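Local coordinates for protein CDP-glucose-4,6-dehydratase (Yersinia pseudotuberculosis, PDB 1RKX) that catalyses the dehydration of CDP-D-glucose to CDP-4-dehydro-6-deoxy-D-glucose, using a bound NAD as cofactor, at residues C[83-91]-C[103-114]. Numbering follows the deposited sequence.
Sequences IVFHMAAQP and TYSTNVMGTVYL. With NAD (nicotinamide-adenine-dinucleotide), chain G.
Asn107 on helix 100-121 grips the backbone of Gln90 in the loop that leaves strand 83-86, the fourth strand (in chain order) of the Rossmann-fold sheet. Its carboxamide makes a two-point clasp. OD1 accepts from Gln90 N at 2.8 Å, in the carbonyl plane and on a lone pair. ND2 donates to Gln90 O at 3.0 Å in a nearly straight bond (172°). The two bonds fix the rotation of the amide, and ND2 also bonds Ser160 of helix 156-175. CB of Ala89 lies 3.2 Å from the same OD1.

Thr103, one turn before Asn107, accepts from Gln90 NE2 at OG1, 3.2 Å away. The hydroxyl lies in the Gln90 amide plane, and the side chain reaches it by bending at chi2 (-56°). Gln90 OE1 accepts a hydrogen bond from Leu92 N, while Thr103 OG1 also bonds Glu99 O.

At the strand end, the His86 ring reaches across to the helix with CG anti to the backbone N (chi1 177°). Its ND1 bonds Thr15 on strand 11-15. NE2 makes a weak bond to Thr111 OG1, which comes to the ring edge and itself donates to Asn107 O. A water bridges His86 NE2, Ala88 O and Thr106 O, donating to the two carbonyls. Leu114 CD2 packs against His86 CB at 3.6 Å, and CD1 meets Val84 CG1.

The same loop also bonds the cofactor. Met87 O accepts from NAD O3D at 3.0 Å, and Ala89 N donates to NAD O4B. Thr106 CG2 lies beside adenine N7A, so the helix also borders the adenine pocket. This is the dinucleotide-binding side of an extended short-chain dehydrogenase/reductase, where the loop after the fourth strand passes along the cofactor and is tied to the following helix.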
loop_
_atom_site.group_PDB
_atom_site.type_symbol
_atom_site.label_atom_id
_atom_site.label_comp_id
_atom_site.label_asym_id
_atom_site.label_seq_id
_atom_site.Cartn_x
_atom_site.Cartn_y
_atom_site.Cartn_z
ATOM N N ILE C 83 -35.359 -5.477 -6.938
ATOM C CA ILE C 83 -34.348 -5.153 -5.942
ATOM C C ILE C 83 -34.138 -6.337 -5.008
ATOM O O ILE C 83 -35.100 -6.959 -4.543
ATOM C CB ILE C 83 -34.769 -3.924 -5.107
ATOM C CG1 ILE C 83 -35.003 -2.722 -6.027
ATOM C CG2 ILE C 83 -33.682 -3.589 -4.084
ATOM C CD1 ILE C 83 -35.570 -1.500 -5.316
ATOM N N VAL C 84 -32.875 -6.638 -4.724
ATOM C CA VAL C 84 -32.541 -7.747 -3.849
ATOM C C VAL C 84 -31.577 -7.342 -2.736
ATOM O O VAL C 84 -30.580 -6.668 -2.985
ATOM C CB VAL C 84 -31.876 -8.901 -4.630
ATOM C CG1 VAL C 84 -31.465 -10.008 -3.658
ATOM C CG2 VAL C 84 -32.829 -9.439 -5.692
ATOM N N PHE C 85 -31.893 -7.751 -1.513
ATOM C CA PHE C 85 -31.034 -7.506 -0.358
ATOM C C PHE C 85 -30.652 -8.888 0.159
ATOM O O PHE C 85 -31.518 -9.650 0.609
ATOM C CB PHE C 85 -31.772 -6.752 0.751
ATOM C CG PHE C 85 -32.022 -5.302 0.446
ATOM C CD1 PHE C 85 -33.234 -4.894 -0.108
ATOM C CD2 PHE C 85 -31.055 -4.339 0.733
ATOM C CE1 PHE C 85 -33.482 -3.540 -0.367
ATOM C CE2 PHE C 85 -31.289 -2.982 0.478
ATOM C CZ PHE C 85 -32.508 -2.582 -0.073
ATOM N N HIS C 86 -29.367 -9.223 0.083
ATOM C CA HIS C 86 -28.905 -10.523 0.551
ATOM C C HIS C 86 -28.334 -10.398 1.956
ATOM O O HIS C 86 -27.213 -9.922 2.138
ATOM C CB HIS C 86 -27.851 -11.080 -0.416
ATOM C CG HIS C 86 -27.256 -12.391 0.012
ATOM N ND1 HIS C 86 -28.022 -13.456 0.434
ATOM C CD2 HIS C 86 -25.968 -12.807 0.071
ATOM C CE1 HIS C 86 -27.231 -14.472 0.738
ATOM N NE2 HIS C 86 -25.980 -14.104 0.525
ATOM N N MET C 87 -29.115 -10.817 2.950
ATOM C CA MET C 87 -28.670 -10.748 4.331
ATOM C C MET C 87 -28.536 -12.097 5.018
ATOM O O MET C 87 -28.062 -12.169 6.150
ATOM C CB MET C 87 -29.599 -9.847 5.146
ATOM C CG MET C 87 -29.442 -8.378 4.804
ATOM S SD MET C 87 -30.041 -7.279 6.096
ATOM C CE MET C 87 -31.739 -7.217 5.681
ATOM N N ALA C 88 -28.950 -13.165 4.344
ATOM C CA ALA C 88 -28.858 -14.497 4.927
ATOM C C ALA C 88 -27.397 -14.936 5.010
ATOM O O ALA C 88 -26.640 -14.815 4.043
ATOM C CB ALA C 88 -29.660 -15.500 4.099
ATOM N N ALA C 89 -27.010 -15.447 6.174
ATOM C CA ALA C 89 -25.651 -15.910 6.385
ATOM C C ALA C 89 -25.509 -16.524 7.771
ATOM O O ALA C 89 -26.368 -16.329 8.627
ATOM C CB ALA C 89 -24.673 -14.733 6.245
ATOM N N GLN C 90 -24.430 -17.279 7.968
ATOM C CA GLN C 90 -24.099 -17.865 9.272
ATOM C C GLN C 90 -23.299 -16.664 9.790
ATOM O O GLN C 90 -22.151 -16.449 9.384
ATOM C CB GLN C 90 -23.196 -19.088 9.086
ATOM C CG GLN C 90 -22.969 -19.930 10.338
ATOM C CD GLN C 90 -22.401 -19.122 11.488
ATOM O OE1 GLN C 90 -23.135 -18.461 12.210
ATOM N NE2 GLN C 90 -21.082 -19.164 11.650
ATOM N N PRO C 91 -23.899 -15.861 10.681
ATOM C CA PRO C 91 -23.268 -14.661 11.235
ATOM C C PRO C 91 -22.421 -14.735 12.492
ATOM O O PRO C 91 -21.911 -13.705 12.928
ATOM C CB PRO C 91 -24.465 -13.760 11.458
ATOM C CG PRO C 91 -25.425 -14.744 12.093
ATOM C CD PRO C 91 -25.259 -16.015 11.230
ATOM N N THR C 103 -20.215 -22.717 7.505
ATOM C CA THR C 103 -20.053 -21.267 7.413
ATOM C C THR C 103 -19.683 -20.882 5.990
ATOM O O THR C 103 -20.270 -19.959 5.410
ATOM C CB THR C 103 -18.956 -20.753 8.368
ATOM O OG1 THR C 103 -19.346 -20.996 9.722
ATOM C CG2 THR C 103 -18.739 -19.256 8.175
ATOM N N TYR C 104 -18.711 -21.591 5.427
ATOM C CA TYR C 104 -18.283 -21.315 4.066
ATOM C C TYR C 104 -19.366 -21.651 3.048
ATOM O O TYR C 104 -19.595 -20.887 2.112
ATOM C CB TYR C 104 -16.999 -22.079 3.726
ATOM C CG TYR C 104 -15.736 -21.397 4.226
ATOM C CD1 TYR C 104 -15.009 -21.922 5.296
ATOM C CD2 TYR C 104 -15.272 -20.227 3.624
ATOM C CE1 TYR C 104 -13.846 -21.297 5.756
ATOM C CE2 TYR C 104 -14.111 -19.587 4.074
ATOM C CZ TYR C 104 -13.403 -20.130 5.141
ATOM O OH TYR C 104 -12.255 -19.508 5.586
ATOM N N SER C 105 -20.032 -22.788 3.217
ATOM C CA SER C 105 -21.084 -23.164 2.275
ATOM C C SER C 105 -22.196 -22.116 2.295
ATOM O O SER C 105 -22.660 -21.671 1.242
ATOM C CB SER C 105 -21.656 -24.547 2.624
ATOM O OG SER C 105 -22.199 -24.558 3.931
ATOM N N THR C 106 -22.601 -21.702 3.493
ATOM C CA THR C 106 -23.671 -20.712 3.620
ATOM C C THR C 106 -23.270 -19.317 3.143
ATOM O O THR C 106 -23.968 -18.708 2.332
ATOM C CB THR C 106 -24.160 -20.588 5.081
ATOM O OG1 THR C 106 -24.659 -21.852 5.537
ATOM C CG2 THR C 106 -25.274 -19.550 5.188
ATOM N N ASN C 107 -22.138 -18.818 3.621
ATOM C CA ASN C 107 -21.713 -17.470 3.269
ATOM C C ASN C 107 -21.092 -17.294 1.892
ATOM O O ASN C 107 -21.303 -16.272 1.251
ATOM C CB ASN C 107 -20.780 -16.931 4.350
ATOM C CG ASN C 107 -21.459 -16.863 5.701
ATOM O OD1 ASN C 107 -22.657 -17.133 5.813
ATOM N ND2 ASN C 107 -20.703 -16.513 6.733
ATOM N N VAL C 108 -20.337 -18.283 1.433
ATOM C CA VAL C 108 -19.725 -18.191 0.119
ATOM C C VAL C 108 -20.621 -18.787 -0.968
ATOM O O VAL C 108 -21.046 -18.071 -1.872
ATOM C CB VAL C 108 -18.341 -18.874 0.091
ATOM C CG1 VAL C 108 -17.715 -18.723 -1.288
ATOM C CG2 VAL C 108 -17.437 -18.241 1.137
ATOM N N MET C 109 -20.925 -20.082 -0.893
ATOM C CA MET C 109 -21.771 -20.671 -1.927
ATOM C C MET C 109 -23.180 -20.075 -1.937
ATOM O O MET C 109 -23.788 -19.940 -3.004
ATOM C CB MET C 109 -21.834 -22.195 -1.791
ATOM C CG MET C 109 -20.491 -22.891 -2.067
ATOM S SD MET C 109 -19.652 -22.367 -3.605
ATOM C CE MET C 109 -20.838 -22.870 -4.841
ATOM N N GLY C 110 -23.686 -19.712 -0.761
ATOM C CA GLY C 110 -25.008 -19.108 -0.679
ATOM C C GLY C 110 -25.034 -17.845 -1.519
ATOM O O GLY C 110 -25.986 -17.590 -2.260
ATOM N N THR C 111 -23.974 -17.050 -1.409
ATOM C CA THR C 111 -23.856 -15.814 -2.171
ATOM C C THR C 111 -23.720 -16.151 -3.658
ATOM O O THR C 111 -24.324 -15.497 -4.509
ATOM C CB THR C 111 -22.640 -14.991 -1.687
ATOM O OG1 THR C 111 -22.834 -14.636 -0.310
ATOM C CG2 THR C 111 -22.478 -13.726 -2.514
ATOM N N VAL C 112 -22.931 -17.177 -3.971
ATOM C CA VAL C 112 -22.769 -17.596 -5.361
ATOM C C VAL C 112 -24.122 -18.001 -5.959
ATOM O O VAL C 112 -24.474 -17.569 -7.062
ATOM C CB VAL C 112 -21.785 -18.790 -5.482
ATOM C CG1 VAL C 112 -21.855 -19.389 -6.888
ATOM C CG2 VAL C 112 -20.360 -18.315 -5.183
ATOM N N TYR C 113 -24.881 -18.818 -5.231
ATOM C CA TYR C 113 -26.196 -19.265 -5.704
ATOM C C TYR C 113 -27.169 -18.097 -5.909
ATOM O O TYR C 113 -27.960 -18.093 -6.857
ATOM C CB TYR C 113 -26.804 -20.266 -4.718
ATOM C CG TYR C 113 -26.029 -21.566 -4.576
ATOM C CD1 TYR C 113 -26.079 -22.294 -3.389
ATOM C CD2 TYR C 113 -25.238 -22.063 -5.621
ATOM C CE1 TYR C 113 -25.364 -23.477 -3.235
ATOM C CE2 TYR C 113 -24.519 -23.256 -5.477
ATOM C CZ TYR C 113 -24.588 -23.950 -4.279
ATOM O OH TYR C 113 -23.881 -25.116 -4.104
ATOM N N LEU C 114 -27.117 -17.113 -5.019
ATOM C CA LEU C 114 -27.993 -15.949 -5.131
ATOM C C LEU C 114 -27.672 -15.154 -6.395
ATOM O O LEU C 114 -28.572 -14.811 -7.174
ATOM C CB LEU C 114 -27.833 -15.037 -3.911
ATOM C CG LEU C 114 -28.697 -13.774 -4.015
ATOM C CD1 LEU C 114 -29.889 -13.905 -3.087
ATOM C CD2 LEU C 114 -27.876 -12.546 -3.674
HETATM P PA NAD G . -29.420 -13.149 12.397
HETATM O O1A NAD G . -28.862 -14.443 12.845
HETATM O O2A NAD G . -30.455 -12.522 13.261
HETATM O O5B NAD G . -30.031 -13.279 10.915
HETATM C C5B NAD G . -29.433 -14.222 9.993
HETATM C C4B NAD G . -30.433 -14.637 8.912
HETATM O O4B NAD G . -29.668 -15.578 8.125
HETATM C C3B NAD G . -31.616 -15.417 9.464
HETATM O O3B NAD G . -32.807 -14.839 8.893
HETATM C C2B NAD G . -31.323 -16.835 9.010
HETATM O O2B NAD G . -32.517 -17.655 8.866
HETATM C C1B NAD G . -30.555 -16.593 7.737
HETATM N N9A NAD G . -29.786 -17.754 7.319
HETATM C C8A NAD G . -28.659 -18.273 7.902
HETATM N N7A NAD G . -28.194 -19.357 7.287
HETATM C C5A NAD G . -29.079 -19.551 6.244
HETATM C C6A NAD G . -29.134 -20.535 5.233
HETATM N N6A NAD G . -28.292 -21.536 5.072
HETATM N N1A NAD G . -30.158 -20.453 4.326
HETATM C C2A NAD G . -31.055 -19.423 4.467
HETATM N N3A NAD G . -31.103 -18.458 5.359
HETATM C C4A NAD G . -30.071 -18.573 6.240
HETATM O O3 NAD G . -28.233 -12.162 12.167
HETATM P PN NAD G . -28.214 -10.591 11.710
HETATM O O1N NAD G . -27.630 -9.888 12.855
HETATM O O2N NAD G . -29.608 -10.177 11.409
HETATM O O5D NAD G . -27.203 -10.594 10.492
HETATM C C5D NAD G . -27.720 -10.202 9.216
HETATM C C4D NAD G . -26.605 -10.181 8.190
HETATM O O4D NAD G . -25.709 -9.107 8.632
HETATM C C3D NAD G . -25.697 -11.404 8.061
HETATM O O3D NAD G . -25.216 -11.466 6.704
HETATM C C2D NAD G . -24.570 -11.071 9.030
HETATM O O2D NAD G . -23.393 -11.834 8.715
HETATM C C1D NAD G . -24.396 -9.598 8.768
HETATM N N1N NAD G . -23.699 -8.922 9.856
HETATM C C2N NAD G . -24.320 -8.612 11.079
HETATM C C3N NAD G . -23.598 -7.839 12.138
HETATM C C7N NAD G . -24.340 -7.507 13.367
HETATM O O7N NAD G . -23.731 -6.846 14.223
HETATM N N7N NAD G . -25.617 -7.879 13.591
HETATM C C4N NAD G . -22.132 -7.528 11.935
HETATM C C5N NAD G . -21.624 -7.954 10.594
HETATM C C6N NAD G . -22.327 -8.570 9.668
HETATM O O HOH W 1 -24.622 -15.794 2.408
#